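Long-range contacts in alpha-ketoglutarate-dependent non-heme iron oxygenase EasH (Aspergillus japonicus, PDB 5M0T), which acts as an iron(II)- and 2-oxoglutarate-dependent oxidase in the biosynthesis of the ergot alkaloid cycloclavine: residues L12-R17 and V35-M40; M152-T157 and V202-K207. All blocks are in the same frame, centred on the assembly; numbering follows the deposited sequence.

Contact 1 (L12-R17 and V35-M40). With ZN (zinc ion), chain G.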
loop_
_atom_site.group_PDB
_atom_site.type_symbol
_atom_site.label_atom_id
_atom_site.label_comp_id
_atom_site.label_asym_id
_atom_site.label_seq_id
_atom_site.Cartn_x
_atom_site.Cartn_y
_atom_site.Cartn_z
ATOM N N LEU A 12 -30.481 12.365 0.345
ATOM C CA LEU A 12 -29.111 12.836 0.253
ATOM C C LEU A 12 -29.094 14.200 0.911
ATOM O O LEU A 12 -29.857 15.085 0.527
ATOM C CB LEU A 12 -28.652 12.946 -1.205
ATOM C CG LEU A 12 -27.306 13.605 -1.475
ATOM C CD1 LEU A 12 -26.200 12.969 -0.640
ATOM C CD2 LEU A 12 -27.001 13.527 -2.968
ATOM N N ARG A 13 -28.231 14.360 1.915
ATOM C CA ARG A 13 -28.177 15.603 2.675
ATOM C C ARG A 13 -27.079 16.475 2.131
ATOM O O ARG A 13 -26.137 16.005 1.489
ATOM C CB ARG A 13 -28.024 15.343 4.179
ATOM C CG ARG A 13 -29.361 14.993 4.818
ATOM C CD ARG A 13 -29.309 15.016 6.331
ATOM N NE ARG A 13 -28.632 13.841 6.873
ATOM C CZ ARG A 13 -28.345 13.647 8.163
ATOM N NH1 ARG A 13 -28.646 14.562 9.077
ATOM N NH2 ARG A 13 -27.742 12.528 8.542
ATOM N N ARG A 14 -27.250 17.759 2.400
ATOM C CA ARG A 14 -26.488 18.839 1.812
ATOM C C ARG A 14 -26.061 19.759 2.966
ATOM O O ARG A 14 -26.878 20.088 3.838
ATOM C CB ARG A 14 -27.426 19.575 0.863
ATOM C CG ARG A 14 -26.778 20.460 -0.177
ATOM C CD ARG A 14 -27.828 21.108 -1.071
ATOM N NE ARG A 14 -28.400 20.208 -2.069
ATOM C CZ ARG A 14 -27.811 19.803 -3.201
ATOM N NH1 ARG A 14 -26.568 20.170 -3.517
ATOM N NH2 ARG A 14 -28.480 18.994 -4.019
ATOM N N ILE A 15 -24.795 20.153 2.995
ATOM C CA ILE A 15 -24.257 20.909 4.134
ATOM C C ILE A 15 -23.140 21.838 3.642
ATOM O O ILE A 15 -22.298 21.432 2.845
ATOM C CB ILE A 15 -23.778 19.944 5.262
ATOM C CG1 ILE A 15 -23.659 20.650 6.602
ATOM C CG2 ILE A 15 -22.486 19.269 4.894
ATOM C CD1 ILE A 15 -23.339 19.695 7.735
ATOM N N PRO A 16 -23.143 23.106 4.091
ATOM C CA PRO A 16 -22.101 24.030 3.612
ATOM C C PRO A 16 -20.710 23.715 4.159
ATOM O O PRO A 16 -20.581 23.204 5.277
ATOM C CB PRO A 16 -22.589 25.398 4.109
ATOM C CG PRO A 16 -23.495 25.099 5.255
ATOM C CD PRO A 16 -24.135 23.783 4.948
ATOM N N ARG A 17 -19.687 24.020 3.363
ATOM C CA ARG A 17 -18.278 23.868 3.761
ATOM C C ARG A 17 -17.957 24.561 5.106
ATOM O O ARG A 17 -17.180 24.060 5.908
ATOM C CB ARG A 17 -17.383 24.447 2.658
ATOM C CG ARG A 17 -15.898 24.220 2.859
ATOM C CD ARG A 17 -15.027 25.173 2.058
ATOM N NE ARG A 17 -13.676 25.081 2.590
ATOM C CZ ARG A 17 -12.771 24.151 2.294
ATOM N NH1 ARG A 17 -13.005 23.200 1.405
ATOM N NH2 ARG A 17 -11.588 24.203 2.900
ATOM N N VAL A 35 -23.434 15.984 0.496
ATOM C CA VAL A 35 -23.005 17.058 -0.410
ATOM C C VAL A 35 -22.407 18.227 0.400
ATOM O O VAL A 35 -23.050 18.769 1.304
ATOM C CB VAL A 35 -24.161 17.546 -1.300
ATOM C CG1 VAL A 35 -23.723 18.736 -2.153
ATOM C CG2 VAL A 35 -24.690 16.401 -2.172
ATOM N N ILE A 36 -21.157 18.567 0.096
ATOM C CA ILE A 36 -20.500 19.750 0.647
ATOM C C ILE A 36 -20.705 20.911 -0.325
ATOM O O ILE A 36 -20.116 20.926 -1.406
ATOM C CB ILE A 36 -18.986 19.538 0.895
ATOM C CG1 ILE A 36 -18.725 18.277 1.721
ATOM C CG2 ILE A 36 -18.395 20.725 1.627
ATOM C CD1 ILE A 36 -17.261 17.961 1.959
ATOM N N GLU A 37 -21.519 21.883 0.072
ATOM C CA GLU A 37 -21.704 23.100 -0.717
ATOM C C GLU A 37 -20.453 23.953 -0.611
ATOM O O GLU A 37 -19.982 24.251 0.496
ATOM C CB GLU A 37 -22.925 23.918 -0.263
ATOM C CG GLU A 37 -24.270 23.271 -0.556
ATOM C CD GLU A 37 -24.559 23.106 -2.040
ATOM O OE1 GLU A 37 -24.179 23.983 -2.837
ATOM O OE2 GLU A 37 -25.178 22.093 -2.411
ATOM N N GLY A 38 -19.903 24.310 -1.769
ATOM C CA GLY A 38 -18.754 25.197 -1.836
ATOM C C GLY A 38 -17.481 24.575 -1.328
ATOM O O GLY A 38 -16.704 25.239 -0.651
ATOM N N PHE A 39 -17.264 23.296 -1.637
ATOM C CA PHE A 39 -16.005 22.639 -1.264
ATOM C C PHE A 39 -14.831 23.396 -1.890
ATOM O O PHE A 39 -13.857 23.703 -1.222
ATOM C CB PHE A 39 -16.020 21.157 -1.683
ATOM C CG PHE A 39 -14.720 20.446 -1.437
ATOM C CD1 PHE A 39 -14.267 20.233 -0.134
ATOM C CD2 PHE A 39 -13.931 20.013 -2.506
ATOM C CE1 PHE A 39 -13.057 19.602 0.098
ATOM C CE2 PHE A 39 -12.724 19.378 -2.283
ATOM C CZ PHE A 39 -12.283 19.180 -0.981
ATOM N N MET A 40 -14.953 23.681 -3.187
ATOM C CA MET A 40 -14.069 24.592 -3.894
ATOM C C MET A 40 -14.877 25.821 -4.262
ATOM O O MET A 40 -16.073 25.721 -4.546
ATOM C CB MET A 40 -13.522 23.929 -5.154
ATOM C CG MET A 40 -12.517 22.818 -4.868
ATOM S SD MET A 40 -11.974 21.949 -6.358
ATOM C CE MET A 40 -11.196 23.245 -7.320
HETATM ZN ZN ZN G . -25.120 23.891 -4.582
HETATM O O HOH W 1 -24.241 25.565 -5.201
#
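Strands 14-16 and 33-37 are the two parallel strands of a beta-alpha-beta unit, with helix 21-31 as the crossover. Arg14 pairs with Val35, Ile15 with Ile36 and Pro16 with Glu37. The backbone ladder starts with Val35 N to Arg13 O (2.9 Å), which is almost straight at 177°. Ile15 takes part twice, giving its N-H to Val35 O and accepting from Glu37 N. Arg17 N to Glu37 O closes the ladder at 2.9 Å.

Arg14, Val35 and Glu37 share one face of the sheet. The Arg14 chain bends at chi3 (-76°), which brings NH1 alongside Val35 CG1 to Glu37. Arg14 NH1 and Glu37 OE2 form a salt bridge of 2.6 Å, with OE2 at the edge of the guanidinium, near its plane. The other carboxylate oxygen, Glu37 OE1, binds the zinc ion at 2.0 Å. Both oxygens of the carboxylate are therefore engaged, which should limit its rotation. Water 1 and Asp200 also bind this zinc. Further along, Arg17 lies extended past the type II turn Ile36-Phe39. Arg17 CD is 3.2 Å from Gly38 O, and NH1 makes a weak bond to Phe39 O; NH2 forms a salt bridge with Asp94.

Leu12 CD2 touches Val35 CG2 at 3.8 Å. Ile15 packs on Ala23 and Ile24 of helix 21-31, while Ile36 meets Leu203 on the neighbouring strand 201-205.

Contact 2 (M152-T157 and V202-K207). With AKG (2-oxoglutaric acid), chain D.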
loop_
_atom_site.group_PDB
_atom_site.type_symbol
_atom_site.label_atom_id
_atom_site.label_comp_id
_atom_site.label_asym_id
_atom_site.label_seq_id
_atom_site.Cartn_x
_atom_site.Cartn_y
_atom_site.Cartn_z
ATOM N N MET A 152 -11.263 4.208 2.094
ATOM C CA MET A 152 -11.269 5.274 1.111
ATOM C C MET A 152 -12.270 6.359 1.457
ATOM O O MET A 152 -13.292 6.100 2.091
ATOM C CB MET A 152 -11.631 4.707 -0.250
ATOM C CG MET A 152 -10.658 3.678 -0.766
ATOM S SD MET A 152 -11.212 3.024 -2.337
ATOM C CE MET A 152 -9.701 2.303 -2.970
ATOM N N LEU A 153 -11.955 7.567 1.019
ATOM C CA LEU A 153 -12.840 8.714 1.136
ATOM C C LEU A 153 -12.749 9.491 -0.172
ATOM O O LEU A 153 -11.670 9.983 -0.505
ATOM C CB LEU A 153 -12.407 9.617 2.298
ATOM C CG LEU A 153 -13.344 10.773 2.651
ATOM C CD1 LEU A 153 -14.804 10.328 2.762
ATOM C CD2 LEU A 153 -12.872 11.425 3.946
ATOM N N ASN A 154 -13.875 9.604 -0.887
ATOM C CA ASN A 154 -13.935 10.276 -2.194
ATOM C C ASN A 154 -14.553 11.665 -2.107
ATOM O O ASN A 154 -15.732 11.803 -1.818
ATOM C CB ASN A 154 -14.742 9.437 -3.193
ATOM C CG ASN A 154 -14.546 9.888 -4.637
ATOM O OD1 ASN A 154 -14.283 11.066 -4.921
ATOM N ND2 ASN A 154 -14.662 8.942 -5.560
ATOM N N PHE A 155 -13.752 12.689 -2.389
ATOM C CA PHE A 155 -14.245 14.056 -2.520
ATOM C C PHE A 155 -14.477 14.271 -3.996
ATOM O O PHE A 155 -13.527 14.512 -4.723
ATOM C CB PHE A 155 -13.210 15.070 -2.025
ATOM C CG PHE A 155 -12.888 14.961 -0.557
ATOM C CD1 PHE A 155 -12.015 13.986 -0.097
ATOM C CD2 PHE A 155 -13.399 15.885 0.355
ATOM C CE1 PHE A 155 -11.696 13.898 1.249
ATOM C CE2 PHE A 155 -13.087 15.800 1.707
ATOM C CZ PHE A 155 -12.233 14.813 2.154
ATOM N N LEU A 156 -15.724 14.173 -4.453
ATOM C CA LEU A 156 -16.022 14.266 -5.878
ATOM C C LEU A 156 -16.614 15.626 -6.200
ATOM O O LEU A 156 -17.793 15.877 -5.954
ATOM C CB LEU A 156 -16.941 13.123 -6.326
ATOM C CG LEU A 156 -16.940 12.858 -7.855
ATOM C CD1 LEU A 156 -17.480 11.471 -8.199
ATOM C CD2 LEU A 156 -17.716 13.913 -8.636
ATOM N N THR A 157 -15.799 16.495 -6.777
ATOM C CA THR A 157 -16.184 17.873 -6.998
ATOM C C THR A 157 -16.773 18.060 -8.397
ATOM O O THR A 157 -16.224 17.570 -9.383
ATOM C CB THR A 157 -14.965 18.799 -6.822
ATOM O OG1 THR A 157 -14.336 18.529 -5.568
ATOM C CG2 THR A 157 -15.369 20.252 -6.907
ATOM N N VAL A 202 -19.619 16.058 -3.858
ATOM C CA VAL A 202 -20.312 14.976 -3.175
ATOM C C VAL A 202 -19.224 14.130 -2.491
ATOM O O VAL A 202 -18.250 13.722 -3.126
ATOM C CB VAL A 202 -21.296 14.190 -4.084
ATOM C CG1 VAL A 202 -20.600 13.394 -5.191
ATOM C CG2 VAL A 202 -22.146 13.247 -3.242
ATOM N N LEU A 203 -19.385 13.927 -1.180
ATOM C CA LEU A 203 -18.406 13.234 -0.341
ATOM C C LEU A 203 -18.965 11.873 0.070
ATOM O O LEU A 203 -20.034 11.825 0.669
ATOM C CB LEU A 203 -18.133 14.053 0.924
ATOM C CG LEU A 203 -17.034 13.502 1.825
ATOM C CD1 LEU A 203 -15.676 13.695 1.175
ATOM C CD2 LEU A 203 -17.080 14.128 3.212
ATOM N N PHE A 204 -18.254 10.783 -0.242
ATOM C CA PHE A 204 -18.682 9.439 0.164
ATOM C C PHE A 204 -17.509 8.527 0.520
ATOM O O PHE A 204 -16.408 8.686 0.004
ATOM C CB PHE A 204 -19.597 8.797 -0.879
ATOM C CG PHE A 204 -19.040 8.778 -2.278
ATOM C CD1 PHE A 204 -18.263 7.709 -2.719
ATOM C CD2 PHE A 204 -19.306 9.815 -3.165
ATOM C CE1 PHE A 204 -17.752 7.688 -4.012
ATOM C CE2 PHE A 204 -18.795 9.792 -4.469
ATOM C CZ PHE A 204 -18.027 8.729 -4.892
ATOM N N THR A 205 -17.749 7.592 1.441
ATOM C CA THR A 205 -16.752 6.603 1.802
ATOM C C THR A 205 -16.688 5.518 0.739
ATOM O O THR A 205 -17.577 5.412 -0.096
ATOM C CB THR A 205 -17.081 5.889 3.123
ATOM O OG1 THR A 205 -18.197 5.001 2.934
ATOM C CG2 THR A 205 -17.343 6.927 4.275
ATOM N N GLY A 206 -15.667 4.673 0.825
ATOM C CA GLY A 206 -15.514 3.535 -0.064
ATOM C C GLY A 206 -16.537 2.432 0.155
ATOM O O GLY A 206 -16.489 1.434 -0.547
ATOM N N LYS A 207 -17.434 2.595 1.133
ATOM C CA LYS A 207 -18.451 1.619 1.453
ATOM C C LYS A 207 -19.818 1.978 0.918
ATOM O O LYS A 207 -20.730 1.202 1.052
ATOM C CB LYS A 207 -18.515 1.440 2.965
ATOM C CG LYS A 207 -17.220 0.890 3.515
ATOM C CD LYS A 207 -17.250 0.794 5.022
ATOM C CE LYS A 207 -17.543 -0.575 5.517
ATOM N NZ LYS A 207 -17.217 -0.671 6.962
HETATM C C1 AKG D . -15.601 5.730 -10.213
HETATM O O1 AKG D . -15.208 4.954 -9.343
HETATM O O2 AKG D . -15.086 5.813 -11.416
HETATM C C2 AKG D . -16.752 6.721 -9.993
HETATM O O5 AKG D . -17.557 6.473 -9.115
HETATM C C3 AKG D . -16.862 7.978 -10.817
HETATM C C4 AKG D . -18.146 8.745 -10.544
HETATM C C5 AKG D . -18.312 9.992 -11.369
HETATM O O3 AKG D . -17.261 10.386 -12.050
HETATM O O4 AKG D . -19.361 10.594 -11.387
HETATM O O HOH W 2 -14.009 2.902 3.018
#
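Strands 152-158 and 201-205 are antiparallel neighbours in the large sheet of the double-stranded beta-helix (cupin) fold. Asn154-Phe204 and Leu156-Val202 are hydrogen-bonded pairs. Leu153-Thr205 and Phe155-Leu203 are non-hydrogen-bonded pairs. Asn154 N meets Phe204 O at 2.8 Å and 171°, and Val202 N meets Leu156 O at the same distance. Gly206 N continues the ladder to Met152 O. The chain then turns, and Thr205 OG1 accepts from Lys207 N in an ST turn.

Apolar contacts fill one face. Leu203 CD1 sits over a face of the Phe155 ring in a CH-pi contact, 3.4 Å from its centroid. Leu203 CD1 is also 3.8 Å from Leu153 CD1. Helix 95-105 covers this side through Leu97, Leu100 and Leu104.

The other face looks to the active site. Asn154 CB lies over the Phe204 ring, 3.9 Å from its centroid, while Asn154 ND2 makes a weak hydrogen bond to the iron ligand Glu134. Phe204 also meets the ring of the iron ligand His210. Leu156 CB packs on Val202 CG1, and the Leu156 chi1 of -161° sets CG anti to the backbone N. From there the branch reaches the co-substrate: Leu156 CD1 is 3.6 Å from C5 of 2-oxoglutarate.

How the contacts relate
Contacts 1 and 2 lie in the same sheet, with centres about 12 Å apart. Strand 33-37 of contact 1 is the direct neighbour of strand 201-205 of contact 2. Side chains join them: Phe39 CZ is 3.7 Å from Phe155 CD2, and Ile36 CD1 is 4.0 Å from Leu203 CD2. Phe39 CD2 also packs against Thr157 OG1 at 3.4 Å. The two contacts serve different sites. Contact 2 borders the catalytic centre, with the Phe204 side chain about 5 Å from the iron. Contact 1 holds part of a separate zinc site, whose ion is about 10 Å from the side chain of Val202. Its Leu12 side chain is about 12 Å from a bound 2-oxoglutarate.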